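Local coordinates for mandelate racemase/muconate lactonizing enzyme/Enolase superfamily (Rhodobacter sphaeroides, PDB 2HZG), which belongs to the enolase superfamily, pairing an N-terminal capping domain with a TIM-barrel domain that holds a metal site, here occupied by sodium, at residues Ala99-Trp111 with Ile276-Lys288. Residues are numbered along the deposited sequence; the frame is centred on the assembly and turned at random.
Sequences APHMLSGIEMALW and IDCGRIGGLGPAK
The join between the N-terminal domain and the barrel of an enolase-superfamily protein is made in part by helix 99-118, whose Ser104 and Glu107 meet the turn between strand 273-276 and helix 284-297. Glu107 grips the start of that helix with both carboxylate oxygens: Leu284 N reaches OE1 (2.8 Å) from above the carboxylate plane, and Gly285 N meets OE2 (2.9 Å) on its syn side. Glu107 OE2 takes a second bond, from Trp111 NE1 at 2.8 Å; OE2 lies in the indole plane, while NE1 comes from the face of the carboxylate opposite to Gly285 N, so the group is pinned against rotation. A buried carboxylate facing a helix N-terminus is probably stabilised as the anion. With CG anti to the backbone N (chi1 -166°) the chain heads for the loop, the bend at chi2 turns the carboxylate to the amides, and CB and CG pack against Gly282 O.

Such loops follow the strands of a (beta/alpha)8 barrel at the C-terminal end of its sheet, where the metal lies. In this one Ser104 OG accepts from Gly282 N (2.7 Å, bent to 136°) and donates to Pro100 O one helical turn back. Glycine at 282 and 283 permits positive phi, and Gly283 CA lies close beside Glu107 OE1. Leu284 CB makes a CH-pi contact over the face of the Trp111 five-membered ring, 4.0 Å from its centroid; Leu284 CD2 packs on Trp111 CG and Leu284 CD1 on Met108 CB. At the far end Arg280 O lies at the His101 ring edge, near its plane, 3.3 Å from His101 CD2; Arg280 NH1 salt-bridges Glu254, a ligand of the sodium ion in the barrel.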
loop_
_atom_site.group_PDB
_atom_site.type_symbol
_atom_site.label_atom_id
_atom_site.label_comp_id
_atom_site.label_asym_id
_atom_site.label_seq_id
_atom_site.Cartn_x
_atom_site.Cartn_y
_atom_site.Cartn_z
ATOM N N ALA A 99 0.883 0.767 -7.583
ATOM C CA ALA A 99 1.321 1.898 -8.428
ATOM C C ALA A 99 2.555 2.712 -7.934
ATOM O O ALA A 99 3.453 2.969 -8.726
ATOM C CB ALA A 99 0.159 2.827 -8.779
ATOM N N PRO A 100 2.595 3.129 -6.648
ATOM C CA PRO A 100 3.702 3.980 -6.190
ATOM C C PRO A 100 5.084 3.337 -6.391
ATOM O O PRO A 100 6.052 4.050 -6.619
ATOM C CB PRO A 100 3.440 4.122 -4.686
ATOM C CG PRO A 100 2.036 3.816 -4.503
ATOM C CD PRO A 100 1.624 2.879 -5.567
ATOM N N HIS A 101 5.159 2.007 -6.294
ATOM C CA HIS A 101 6.433 1.295 -6.433
ATOM C C HIS A 101 6.902 1.314 -7.883
ATOM O O HIS A 101 8.087 1.536 -8.154
ATOM C CB HIS A 101 6.281 -0.137 -5.912
ATOM C CG HIS A 101 6.472 -0.250 -4.431
ATOM N ND1 HIS A 101 6.662 -1.459 -3.791
ATOM C CD2 HIS A 101 6.529 0.698 -3.470
ATOM C CE1 HIS A 101 6.821 -1.246 -2.497
ATOM N NE2 HIS A 101 6.754 0.056 -2.277
ATOM N N MET A 102 5.962 1.111 -8.806
ATOM C CA MET A 102 6.223 1.246 -10.240
ATOM C C MET A 102 6.578 2.702 -10.578
ATOM O O MET A 102 7.568 2.963 -11.268
ATOM C CB MET A 102 5.012 0.762 -11.065
ATOM C CG MET A 102 5.281 0.704 -12.601
ATOM S SD MET A 102 6.639 -0.410 -13.071
ATOM C CE MET A 102 7.942 0.727 -13.486
ATOM N N LEU A 103 5.796 3.645 -10.061
ATOM C CA LEU A 103 6.081 5.067 -10.258
ATOM C C LEU A 103 7.481 5.511 -9.791
ATOM O O LEU A 103 8.115 6.338 -10.434
ATOM C CB LEU A 103 5.036 5.927 -9.560
ATOM C CG LEU A 103 5.226 7.455 -9.588
ATOM C CD1 LEU A 103 5.235 8.023 -11.046
ATOM C CD2 LEU A 103 4.130 8.100 -8.775
ATOM N N SER A 104 7.936 4.997 -8.648
ATOM C CA SER A 104 9.226 5.396 -8.088
ATOM C C SER A 104 10.367 5.394 -9.121
ATOM O O SER A 104 11.082 6.396 -9.271
ATOM C CB SER A 104 9.600 4.501 -6.893
ATOM O OG SER A 104 8.711 4.710 -5.794
ATOM N N GLY A 105 10.547 4.256 -9.792
ATOM C CA GLY A 105 11.619 4.077 -10.776
ATOM C C GLY A 105 11.436 4.986 -11.991
ATOM O O GLY A 105 12.405 5.522 -12.515
ATOM N N ILE A 106 10.180 5.160 -12.417
ATOM C CA ILE A 106 9.842 6.042 -13.546
ATOM C C ILE A 106 10.175 7.482 -13.214
ATOM O O ILE A 106 10.833 8.153 -13.987
ATOM C CB ILE A 106 8.345 5.931 -13.927
ATOM C CG1 ILE A 106 8.062 4.546 -14.513
ATOM C CG2 ILE A 106 7.900 7.082 -14.913
ATOM C CD1 ILE A 106 6.614 4.153 -14.488
ATOM N N GLU A 107 9.730 7.935 -12.048
ATOM C CA GLU A 107 9.892 9.312 -11.619
ATOM C C GLU A 107 11.386 9.682 -11.479
ATOM O O GLU A 107 11.821 10.728 -11.963
ATOM C CB GLU A 107 9.094 9.532 -10.316
ATOM C CG GLU A 107 8.870 11.000 -9.887
ATOM C CD GLU A 107 10.031 11.555 -9.053
ATOM O OE1 GLU A 107 11.127 10.909 -8.945
ATOM O OE2 GLU A 107 9.845 12.636 -8.472
ATOM N N MET A 108 12.174 8.827 -10.832
ATOM C CA MET A 108 13.596 9.113 -10.726
ATOM C C MET A 108 14.296 9.098 -12.098
ATOM O O MET A 108 15.222 9.881 -12.301
ATOM C CB MET A 108 14.306 8.210 -9.694
ATOM C CG MET A 108 14.593 6.807 -10.129
ATOM S SD MET A 108 15.559 5.858 -8.915
ATOM C CE MET A 108 14.403 5.889 -7.534
ATOM N N ALA A 109 13.832 8.241 -13.025
ATOM C CA ALA A 109 14.363 8.208 -14.403
ATOM C C ALA A 109 14.081 9.511 -15.145
ATOM O O ALA A 109 14.857 9.908 -16.013
ATOM C CB ALA A 109 13.789 7.005 -15.196
ATOM N N LEU A 110 12.972 10.172 -14.798
ATOM C CA LEU A 110 12.644 11.496 -15.337
ATOM C C LEU A 110 13.604 12.583 -14.872
ATOM O O LEU A 110 14.035 13.418 -15.678
ATOM C CB LEU A 110 11.185 11.892 -15.013
ATOM C CG LEU A 110 10.106 10.941 -15.526
ATOM C CD1 LEU A 110 8.723 11.566 -15.293
ATOM C CD2 LEU A 110 10.361 10.644 -17.002
ATOM N N TRP A 111 13.948 12.572 -13.587
ATOM C CA TRP A 111 14.993 13.441 -13.072
ATOM C C TRP A 111 16.348 13.183 -13.725
ATOM O O TRP A 111 17.049 14.133 -14.066
ATOM C CB TRP A 111 15.121 13.304 -11.566
ATOM C CG TRP A 111 13.906 13.830 -10.839
ATOM C CD1 TRP A 111 12.914 13.095 -10.285
ATOM C CD2 TRP A 111 13.573 15.200 -10.617
ATOM N NE1 TRP A 111 11.982 13.924 -9.704
ATOM C CE2 TRP A 111 12.355 15.222 -9.908
ATOM C CE3 TRP A 111 14.192 16.425 -10.950
ATOM C CZ2 TRP A 111 11.736 16.413 -9.520
ATOM C CZ3 TRP A 111 13.578 17.600 -10.572
ATOM C CH2 TRP A 111 12.367 17.593 -9.853
ATOM N N ILE A 276 14.177 7.299 4.130
ATOM C CA ILE A 276 13.326 7.258 2.944
ATOM C C ILE A 276 14.019 6.578 1.777
ATOM O O ILE A 276 15.162 6.872 1.454
ATOM C CB ILE A 276 12.869 8.682 2.521
ATOM C CG1 ILE A 276 12.095 9.368 3.663
ATOM C CG2 ILE A 276 12.115 8.637 1.169
ATOM C CD1 ILE A 276 10.761 8.714 4.031
ATOM N N ASP A 277 13.288 5.656 1.161
ATOM C CA ASP A 277 13.729 4.983 -0.031
ATOM C C ASP A 277 13.048 5.627 -1.239
ATOM O O ASP A 277 11.842 5.493 -1.408
ATOM C CB ASP A 277 13.377 3.491 0.049
ATOM C CG ASP A 277 14.159 2.672 -0.944
ATOM O OD1 ASP A 277 14.152 3.017 -2.132
ATOM O OD2 ASP A 277 14.793 1.676 -0.561
ATOM N N CYS A 278 13.816 6.328 -2.074
ATOM C CA CYS A 278 13.263 6.901 -3.330
ATOM C C CYS A 278 12.681 5.841 -4.263
ATOM O O CYS A 278 11.793 6.143 -5.039
ATOM C CB CYS A 278 14.311 7.728 -4.071
ATOM S SG CYS A 278 14.585 9.237 -3.189
ATOM N N GLY A 279 13.187 4.612 -4.175
ATOM C CA GLY A 279 12.666 3.487 -4.962
ATOM C C GLY A 279 11.321 2.927 -4.504
ATOM O O GLY A 279 10.791 2.005 -5.135
ATOM N N ARG A 280 10.755 3.477 -3.426
ATOM C CA ARG A 280 9.465 3.009 -2.878
ATOM C C ARG A 280 8.430 4.112 -2.728
ATOM O O ARG A 280 7.226 3.889 -2.947
ATOM C CB ARG A 280 9.664 2.384 -1.484
ATOM C CG ARG A 280 10.464 1.120 -1.480
ATOM C CD ARG A 280 10.543 0.601 -0.071
ATOM N NE ARG A 280 11.256 -0.667 -0.017
ATOM C CZ ARG A 280 11.841 -1.162 1.072
ATOM N NH1 ARG A 280 11.809 -0.501 2.221
ATOM N NH2 ARG A 280 12.468 -2.325 1.003
ATOM N N ILE A 281 8.901 5.295 -2.361
ATOM C CA ILE A 281 8.015 6.406 -2.015
ATOM C C ILE A 281 7.429 7.177 -3.218
ATOM O O ILE A 281 6.600 8.078 -3.017
ATOM C CB ILE A 281 8.699 7.386 -1.019
ATOM C CG1 ILE A 281 7.646 8.118 -0.176
ATOM C CG2 ILE A 281 9.676 8.364 -1.753
ATOM C CD1 ILE A 281 8.217 8.892 0.986
ATOM N N GLY A 282 7.835 6.829 -4.440
ATOM C CA GLY A 282 7.384 7.568 -5.620
ATOM C C GLY A 282 8.471 8.434 -6.246
ATOM O O GLY A 282 8.182 9.293 -7.079
ATOM N N GLY A 283 9.728 8.216 -5.839
ATOM C CA GLY A 283 10.860 8.907 -6.431
ATOM C C GLY A 283 11.341 10.100 -5.636
ATOM O O GLY A 283 11.128 10.184 -4.425
ATOM N N LEU A 284 12.001 11.025 -6.330
ATOM C CA LEU A 284 12.711 12.132 -5.678
ATOM C C LEU A 284 11.756 13.178 -5.127
ATOM O O LEU A 284 12.010 13.750 -4.071
ATOM C CB LEU A 284 13.694 12.796 -6.656
ATOM C CG LEU A 284 15.098 12.161 -6.856
ATOM C CD1 LEU A 284 15.099 10.650 -6.970
ATOM C CD2 LEU A 284 15.878 12.805 -8.017
ATOM N N GLY A 285 10.684 13.442 -5.868
ATOM C CA GLY A 285 9.699 14.443 -5.463
ATOM C C GLY A 285 9.152 14.231 -4.061
ATOM O O GLY A 285 9.290 15.115 -3.214
ATOM N N PRO A 286 8.466 13.089 -3.825
ATOM C CA PRO A 286 7.916 12.806 -2.483
ATOM C C PRO A 286 9.003 12.761 -1.417
ATOM O O PRO A 286 8.784 13.236 -0.313
ATOM C CB PRO A 286 7.255 11.431 -2.651
ATOM C CG PRO A 286 6.931 11.376 -4.117
ATOM C CD PRO A 286 8.089 12.041 -4.789
ATOM N N ALA A 287 10.172 12.213 -1.762
ATOM C CA ALA A 287 11.286 12.154 -0.834
ATOM C C ALA A 287 11.768 13.544 -0.408
ATOM O O ALA A 287 11.997 13.789 0.766
ATOM C CB ALA A 287 12.425 11.355 -1.462
ATOM N N LYS A 288 11.926 14.449 -1.378
ATOM C CA LYS A 288 12.265 15.841 -1.109
ATOM C C LYS A 288 11.170 16.518 -0.263
ATOM O O LYS A 288 11.459 17.321 0.631
ATOM C CB LYS A 288 12.448 16.582 -2.447
ATOM C CG LYS A 288 12.681 18.078 -2.341
ATOM C CD LYS A 288 14.001 18.440 -1.660
ATOM C CE LYS A 288 14.332 19.953 -1.861
ATOM N NZ LYS A 288 13.170 20.820 -1.480
#